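Local coordinates for protein sniffer CG10964-PA (Drosophila melanogaster, PDB 1SNY) that probably reduces carbonyl compounds with NADPH, as a short-chain dehydrogenase/reductase whose Rossmann fold holds the dinucleotide, at residues A[170-178]-A[189-200]. Residues are numbered along the deposited sequence; the frame is centred on the assembly and turned at random.
Sequences NMSSILGSI and YRTSKSALNAAT. With NAP (NADP nicotinamide-adenine-dinucleotide phosphate), chain B.
K193 ties a strand end to the cofactor: its NZ gives one hydrogen bond to M171 O at 2.9 Å. K193 NZ gives another to NADP ribose O3D at 3.1 Å, with a weak one to O2D. The lysine thus illustrates how the YxxxK helix of short-chain dehydrogenases/reductases is locked to the end of strand 167-171 and the serine loop that follows it. With CG beside its backbone N (chi1 -67°), K193 sets that carbon over one face of the Y189 ring, near its rim. Y189 OH and ribose O2D are hydrogen-bonded at 2.7 Å, O2D lying in the ring plane, and a water links that hydroxyl to S173 OG, which also closes an ST turn onto L175 N. Around the close approach at G176, where a side chain would collide with K193 CB, S194 OG donates to G176 O (2.7 Å). A water donates to both S194 OG and L175 O. R190 NH1 reaches L175 O at 3.0 Å, on a lone pair in the carbonyl plane but with the N-H bent to 136°; an alanine here would probably leave L175 O with that water alone, G184 O without its NH2 bond, and a gap beside L175 CD2. S172 OG donates to N197 OD1 (2.8 Å), while N170 ND2 bonds T200 OG1 nearly straight (167°). T200 OG1 and N197 OD1 also meet S216 of strand 213-217, which flanks strand 167-171, and helix 187-207 packs against helix 124-155 and the second subunit.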
ATOM      1  N   ASN A 170       4.991 -13.850   2.651  1.00 18.27           N
ATOM      2  CA  ASN A 170       5.136 -12.760   1.697  1.00 18.98           C
ATOM      3  C   ASN A 170       6.459 -12.060   1.909  1.00 19.71           C
ATOM      4  O   ASN A 170       6.701 -11.480   2.969  1.00 20.73           O
ATOM      5  CB  ASN A 170       4.013 -11.736   1.848  1.00 17.32           C
ATOM      6  CG  ASN A 170       2.666 -12.290   1.434  1.00 21.41           C
ATOM      7  OD1 ASN A 170       2.557 -12.983   0.420  1.00 18.81           O
ATOM      8  ND2 ASN A 170       1.636 -11.988   2.211  1.00 18.46           N
HETATM    9  N   MSE A 171       7.319 -12.116   0.908  1.00 19.51           N
HETATM   10  CA  MSE A 171       8.601 -11.458   1.037  1.00 21.03           C
HETATM   11  C   MSE A 171       8.355  -9.963   0.981  1.00 22.44           C
HETATM   12  O   MSE A 171       7.963  -9.432  -0.054  1.00 19.63           O
HETATM   13  CB  MSE A 171       9.552 -11.882  -0.082  1.00 21.87           C
HETATM   14  CG  MSE A 171      11.007 -11.565   0.230  1.00 24.18           C
HETATM   15 SE   MSE A 171      11.769 -12.615   1.681  1.00 27.17          SE
HETATM   16  CE  MSE A 171      10.246 -12.978   2.808  1.00 34.77           C
ATOM     17  N   SER A 172       8.556  -9.291   2.110  1.00 20.23           N
ATOM     18  CA  SER A 172       8.338  -7.850   2.181  1.00 20.53           C
ATOM     19  C   SER A 172       9.681  -7.134   2.281  1.00 19.06           C
ATOM     20  O   SER A 172      10.681  -7.644   1.809  1.00 22.27           O
ATOM     21  CB  SER A 172       7.453  -7.520   3.391  1.00 20.06           C
ATOM     22  OG  SER A 172       7.043  -6.159   3.378  1.00 21.27           O
ATOM     23  N   SER A 173       9.706  -5.958   2.898  1.00 19.63           N
ATOM     24  CA  SER A 173      10.945  -5.191   3.046  1.00 22.07           C
ATOM     25  C   SER A 173      10.850  -4.218   4.213  1.00 22.65           C
ATOM     26  O   SER A 173       9.769  -3.723   4.510  1.00 19.33           O
ATOM     27  CB  SER A 173      11.242  -4.397   1.776  1.00 24.88           C
ATOM     28  OG  SER A 173      12.233  -3.412   2.033  1.00 26.58           O
ATOM     29  N   ILE A 174      11.980  -3.938   4.867  1.00 22.94           N
ATOM     30  CA  ILE A 174      11.972  -3.012   6.001  1.00 24.85           C
ATOM     31  C   ILE A 174      11.580  -1.621   5.508  1.00 24.48           C
ATOM     32  O   ILE A 174      11.100  -0.789   6.278  1.00 22.97           O
ATOM     33  CB  ILE A 174      13.359  -2.947   6.698  1.00 24.84           C
ATOM     34  CG1 ILE A 174      13.255  -2.166   8.011  1.00 27.19           C
ATOM     35  CG2 ILE A 174      14.366  -2.261   5.796  1.00 25.68           C
ATOM     36  CD1 ILE A 174      12.451  -2.852   9.099  1.00 26.66           C
ATOM     37  N   LEU A 175      11.778  -1.374   4.216  1.00 23.75           N
ATOM     38  CA  LEU A 175      11.420  -0.083   3.630  1.00 25.52           C
ATOM     39  C   LEU A 175       9.902   0.048   3.626  1.00 24.20           C
ATOM     40  O   LEU A 175       9.358   1.131   3.402  1.00 24.55           O
ATOM     41  CB  LEU A 175      11.959   0.037   2.205  1.00 24.96           C
ATOM     42  CG  LEU A 175      13.480  -0.046   2.028  1.00 28.97           C
ATOM     43  CD1 LEU A 175      13.838   0.125   0.566  1.00 28.17           C
ATOM     44  CD2 LEU A 175      14.152   1.032   2.857  1.00 30.22           C
ATOM     45  N   GLY A 176       9.227  -1.070   3.866  1.00 23.22           N
ATOM     46  CA  GLY A 176       7.780  -1.068   3.927  1.00 23.18           C
ATOM     47  C   GLY A 176       7.337  -0.709   5.333  1.00 22.27           C
ATOM     48  O   GLY A 176       6.150  -0.571   5.603  1.00 20.81           O
ATOM     49  N   SER A 177       8.303  -0.570   6.237  1.00 21.86           N
ATOM     50  CA  SER A 177       7.992  -0.210   7.618  1.00 23.08           C
ATOM     51  C   SER A 177       7.777   1.295   7.671  1.00 21.77           C
ATOM     52  O   SER A 177       8.736   2.062   7.609  1.00 26.14           O
ATOM     53  CB  SER A 177       9.147  -0.587   8.548  1.00 23.51           C
ATOM     54  OG  SER A 177       8.909  -0.082   9.845  1.00 28.20           O
ATOM     55  N   ILE A 178       6.525   1.721   7.787  1.00 22.48           N
ATOM     56  CA  ILE A 178       6.226   3.145   7.811  1.00 22.84           C
ATOM     57  C   ILE A 178       6.812   3.802   9.057  1.00 25.72           C
ATOM     58  O   ILE A 178       7.435   4.864   8.977  1.00 25.58           O
ATOM     59  CB  ILE A 178       4.710   3.397   7.745  1.00 22.20           C
ATOM     60  CG1 ILE A 178       4.127   2.727   6.492  1.00 23.49           C
ATOM     61  CG2 ILE A 178       4.433   4.901   7.683  1.00 23.31           C
ATOM     62  CD1 ILE A 178       2.613   2.847   6.363  1.00 18.90           C
ATOM     63  N   TYR A 189       8.205   1.536  -4.475  1.00 19.24           N
ATOM     64  CA  TYR A 189       8.613   0.406  -3.662  1.00 18.24           C
ATOM     65  C   TYR A 189       7.984   0.413  -2.272  1.00 18.81           C
ATOM     66  O   TYR A 189       7.362  -0.571  -1.873  1.00 18.51           O
ATOM     67  CB  TYR A 189      10.138   0.354  -3.552  1.00 19.17           C
ATOM     68  CG  TYR A 189      10.644  -0.982  -3.053  1.00 21.17           C
ATOM     69  CD1 TYR A 189      10.515  -2.138  -3.837  1.00 23.20           C
ATOM     70  CD2 TYR A 189      11.227  -1.102  -1.794  1.00 22.52           C
ATOM     71  CE1 TYR A 189      10.956  -3.376  -3.378  1.00 23.22           C
ATOM     72  CE2 TYR A 189      11.673  -2.337  -1.321  1.00 23.12           C
ATOM     73  CZ  TYR A 189      11.536  -3.468  -2.117  1.00 25.57           C
ATOM     74  OH  TYR A 189      11.982  -4.680  -1.651  1.00 24.65           O
ATOM     75  N   ARG A 190       8.119   1.522  -1.550  1.00 19.49           N
ATOM     76  CA  ARG A 190       7.553   1.598  -0.202  1.00 18.48           C
ATOM     77  C   ARG A 190       6.047   1.381  -0.173  1.00 18.07           C
ATOM     78  O   ARG A 190       5.541   0.602   0.636  1.00 19.72           O
ATOM     79  CB  ARG A 190       7.867   2.942   0.448  1.00 19.25           C
ATOM     80  CG  ARG A 190       9.330   3.164   0.813  1.00 23.66           C
ATOM     81  CD  ARG A 190       9.460   4.469   1.590  1.00 24.17           C
ATOM     82  NE  ARG A 190      10.840   4.898   1.802  1.00 25.31           N
ATOM     83  CZ  ARG A 190      11.650   4.398   2.727  1.00 28.52           C
ATOM     84  NH1 ARG A 190      11.228   3.436   3.538  1.00 27.14           N
ATOM     85  NH2 ARG A 190      12.882   4.881   2.855  1.00 28.62           N
ATOM     86  N   THR A 191       5.317   2.064  -1.048  1.00 16.88           N
ATOM     87  CA  THR A 191       3.876   1.887  -1.037  1.00 16.32           C
ATOM     88  C   THR A 191       3.472   0.447  -1.315  1.00 15.13           C
ATOM     89  O   THR A 191       2.518  -0.063  -0.720  1.00 13.51           O
ATOM     90  CB  THR A 191       3.161   2.809  -2.061  1.00 18.14           C
ATOM     91  OG1 THR A 191       3.675   2.564  -3.377  1.00 15.35           O
ATOM     92  CG2 THR A 191       3.361   4.268  -1.692  1.00 17.19           C
ATOM     93  N   SER A 192       4.181  -0.216  -2.230  1.00 14.23           N
ATOM     94  CA  SER A 192       3.840  -1.587  -2.566  1.00 15.38           C
ATOM     95  C   SER A 192       4.124  -2.578  -1.460  1.00 13.74           C
ATOM     96  O   SER A 192       3.385  -3.535  -1.289  1.00 14.49           O
ATOM     97  CB  SER A 192       4.573  -2.048  -3.844  1.00 15.36           C
ATOM     98  OG  SER A 192       5.963  -2.276  -3.621  1.00 16.51           O
ATOM     99  N   LYS A 193       5.196  -2.355  -0.708  1.00 15.84           N
ATOM    100  CA  LYS A 193       5.532  -3.276   0.377  1.00 15.34           C
ATOM    101  C   LYS A 193       4.672  -2.996   1.612  1.00 15.20           C
ATOM    102  O   LYS A 193       4.320  -3.922   2.333  1.00 17.38           O
ATOM    103  CB  LYS A 193       7.034  -3.194   0.699  1.00 13.93           C
ATOM    104  CG  LYS A 193       7.938  -3.705  -0.424  1.00 15.72           C
ATOM    105  CD  LYS A 193       7.650  -5.171  -0.780  1.00 15.72           C
ATOM    106  CE  LYS A 193       8.827  -5.790  -1.536  1.00 17.91           C
ATOM    107  NZ  LYS A 193       8.619  -7.238  -1.826  1.00 19.07           N
ATOM    108  N   SER A 194       4.334  -1.731   1.867  1.00 14.77           N
ATOM    109  CA  SER A 194       3.451  -1.440   2.996  1.00 15.21           C
ATOM    110  C   SER A 194       2.082  -1.996   2.636  1.00 14.98           C
ATOM    111  O   SER A 194       1.345  -2.462   3.497  1.00 16.03           O
ATOM    112  CB  SER A 194       3.346   0.073   3.280  1.00 10.31           C
ATOM    113  OG  SER A 194       4.570   0.572   3.766  1.00 17.57           O
ATOM    114  N   ALA A 195       1.730  -1.954   1.350  1.00 14.23           N
ATOM    115  CA  ALA A 195       0.450  -2.498   0.924  1.00 13.04           C
ATOM    116  C   ALA A 195       0.456  -4.022   1.076  1.00 12.60           C
ATOM    117  O   ALA A 195      -0.546  -4.612   1.471  1.00 14.68           O
ATOM    118  CB  ALA A 195       0.163  -2.112  -0.547  1.00 14.56           C
ATOM    119  N   LEU A 196       1.576  -4.659   0.735  1.00 14.74           N
ATOM    120  CA  LEU A 196       1.702  -6.111   0.863  1.00 15.44           C
ATOM    121  C   LEU A 196       1.524  -6.478   2.333  1.00 15.29           C
ATOM    122  O   LEU A 196       0.864  -7.451   2.661  1.00 13.93           O
ATOM    123  CB  LEU A 196       3.079  -6.575   0.388  1.00 15.53           C
ATOM    124  CG  LEU A 196       3.384  -8.073   0.474  1.00 17.08           C
ATOM    125  CD1 LEU A 196       2.413  -8.850  -0.412  1.00 18.40           C
ATOM    126  CD2 LEU A 196       4.832  -8.319   0.072  1.00 16.56           C
ATOM    127  N   ASN A 197       2.114  -5.679   3.219  1.00 17.60           N
ATOM    128  CA  ASN A 197       1.983  -5.946   4.652  1.00 15.97           C
ATOM    129  C   ASN A 197       0.527  -5.915   5.110  1.00 15.36           C
ATOM    130  O   ASN A 197       0.100  -6.778   5.881  1.00 16.67           O
ATOM    131  CB  ASN A 197       2.796  -4.939   5.464  1.00 18.13           C
ATOM    132  CG  ASN A 197       4.289  -5.222   5.413  1.00 19.63           C
ATOM    133  OD1 ASN A 197       4.718  -6.291   4.966  1.00 18.25           O
ATOM    134  ND2 ASN A 197       5.089  -4.268   5.880  1.00 21.43           N
ATOM    135  N   ALA A 198      -0.231  -4.922   4.659  1.00 15.13           N
ATOM    136  CA  ALA A 198      -1.640  -4.820   5.025  1.00 15.41           C
ATOM    137  C   ALA A 198      -2.384  -6.062   4.512  1.00 17.26           C
ATOM    138  O   ALA A 198      -3.319  -6.554   5.142  1.00 14.79           O
ATOM    139  CB  ALA A 198      -2.250  -3.523   4.440  1.00 16.89           C
ATOM    140  N   ALA A 199      -1.973  -6.570   3.355  1.00 17.20           N
ATOM    141  CA  ALA A 199      -2.595  -7.772   2.806  1.00 16.53           C
ATOM    142  C   ALA A 199      -2.236  -8.972   3.690  1.00 17.82           C
ATOM    143  O   ALA A 199      -3.053  -9.853   3.956  1.00 18.13           O
ATOM    144  CB  ALA A 199      -2.100  -8.002   1.372  1.00 20.43           C
ATOM    145  N   THR A 200      -0.993  -9.004   4.145  1.00 17.47           N
ATOM    146  CA  THR A 200      -0.550 -10.085   5.017  1.00 18.63           C
ATOM    147  C   THR A 200      -1.415 -10.139   6.280  1.00 17.48           C
ATOM    148  O   THR A 200      -1.832 -11.217   6.715  1.00 16.82           O
ATOM    149  CB  THR A 200       0.917  -9.891   5.427  1.00 17.96           C
ATOM    150  OG1 THR A 200       1.769 -10.140   4.301  1.00 19.54           O
ATOM    151  CG2 THR A 200       1.278 -10.835   6.573  1.00 17.87           C
TER
HETATM  152  PA  NAP B 400      15.988  -9.735  -7.806  1.00 34.06           P
HETATM  153  O1A NAP B 400      15.731  -8.647  -8.663  1.00 36.40           O
HETATM  154  O2A NAP B 400      17.312 -10.457  -7.672  1.00 36.32           O
HETATM  155  O5B NAP B 400      14.927 -10.899  -8.084  1.00 35.73           O
HETATM  156  C5B NAP B 400      13.535 -10.557  -8.314  1.00 35.49           C
HETATM  157  C4B NAP B 400      12.960 -11.933  -8.774  1.00 34.84           C
HETATM  158  O4B NAP B 400      11.496 -11.712  -9.032  1.00 33.30           O
HETATM  159  C3B NAP B 400      13.494 -12.454 -10.146  1.00 35.05           C
HETATM  160  O3B NAP B 400      13.546 -13.886 -10.053  1.00 35.69           O
HETATM  161  C2B NAP B 400      12.465 -11.932 -11.128  1.00 34.43           C
HETATM  162  O2B NAP B 400      12.404 -12.581 -12.391  1.00 35.80           O
HETATM  163  C1B NAP B 400      11.146 -12.096 -10.340  1.00 32.59           C
HETATM  164  N9A NAP B 400      10.121 -11.270 -10.956  1.00 30.85           N
HETATM  165  C8A NAP B 400       9.992  -9.904 -11.107  1.00 31.11           C
HETATM  166  N7A NAP B 400       8.894  -9.532 -11.755  1.00 27.18           N
HETATM  167  C5A NAP B 400       8.271 -10.738 -12.041  1.00 28.11           C
HETATM  168  C6A NAP B 400       7.067 -10.996 -12.719  1.00 27.78           C
HETATM  169  N6A NAP B 400       6.220 -10.086 -13.264  1.00 29.95           N
HETATM  170  N1A NAP B 400       6.688 -12.346 -12.854  1.00 29.72           N
HETATM  171  C2A NAP B 400       7.484 -13.380 -12.333  1.00 28.49           C
HETATM  172  N3A NAP B 400       8.678 -13.151 -11.664  1.00 27.91           N
HETATM  173  C4A NAP B 400       9.028 -11.814 -11.544  1.00 28.80           C
HETATM  174  O3  NAP B 400      15.623  -9.315  -6.328  1.00 33.79           O
HETATM  175  PN  NAP B 400      15.726 -10.048  -4.937  1.00 35.82           P
HETATM  176  O1N NAP B 400      16.657  -9.333  -4.048  1.00 34.15           O
HETATM  177  O2N NAP B 400      16.045 -11.471  -5.235  1.00 33.07           O
HETATM  178  O5D NAP B 400      14.267  -9.852  -4.354  1.00 34.68           O
HETATM  179  C5D NAP B 400      13.540 -10.996  -3.788  1.00 34.55           C
HETATM  180  C4D NAP B 400      12.410 -10.457  -2.929  1.00 33.92           C
HETATM  181  O4D NAP B 400      12.950  -9.911  -1.698  1.00 33.91           O
HETATM  182  C3D NAP B 400      11.572  -9.295  -3.554  1.00 33.76           C
HETATM  183  O3D NAP B 400      10.164  -9.465  -3.263  1.00 33.50           O
HETATM  184  C2D NAP B 400      12.185  -8.060  -2.911  1.00 33.37           C
HETATM  185  O2D NAP B 400      11.334  -6.936  -2.927  1.00 31.55           O
HETATM  186  C1D NAP B 400      12.477  -8.533  -1.538  1.00 33.88           C
HETATM  187  N1N NAP B 400      13.581  -7.870  -0.808  1.00 33.27           N
HETATM  188  C2N NAP B 400      14.952  -7.854  -1.220  1.00 34.79           C
HETATM  189  C3N NAP B 400      15.866  -7.173  -0.400  1.00 35.43           C
HETATM  190  C7N NAP B 400      17.349  -7.126  -0.792  1.00 36.64           C
HETATM  191  O7N NAP B 400      18.088  -6.522  -0.038  1.00 36.09           O
HETATM  192  N7N NAP B 400      17.781  -7.707  -1.879  1.00 34.88           N
HETATM  193  C4N NAP B 400      15.439  -6.503   0.834  1.00 36.38           C
HETATM  194  C5N NAP B 400      14.068  -6.555   1.188  1.00 34.79           C
HETATM  195  C6N NAP B 400      13.123  -7.234   0.377  1.00 35.24           C
HETATM  196  P2B NAP B 400      13.264 -12.086 -13.699  1.00 38.77           P
HETATM  197  O1X NAP B 400      14.678 -12.638 -13.496  1.00 35.96           O
HETATM  198  O2X NAP B 400      12.511 -12.752 -14.802  1.00 35.62           O
HETATM  199  O3X NAP B 400      13.249 -10.564 -13.705  1.00 35.63           O
HETATM  200  O   HOH W   1      14.288  -3.751  -0.514  1.00 46.56           O
HETATM  201  O   HOH W   2       6.829   2.404   3.861  1.00 18.54           O
HETATM  202  O   HOH W   3       3.989  -1.788   6.767  1.00 24.87           O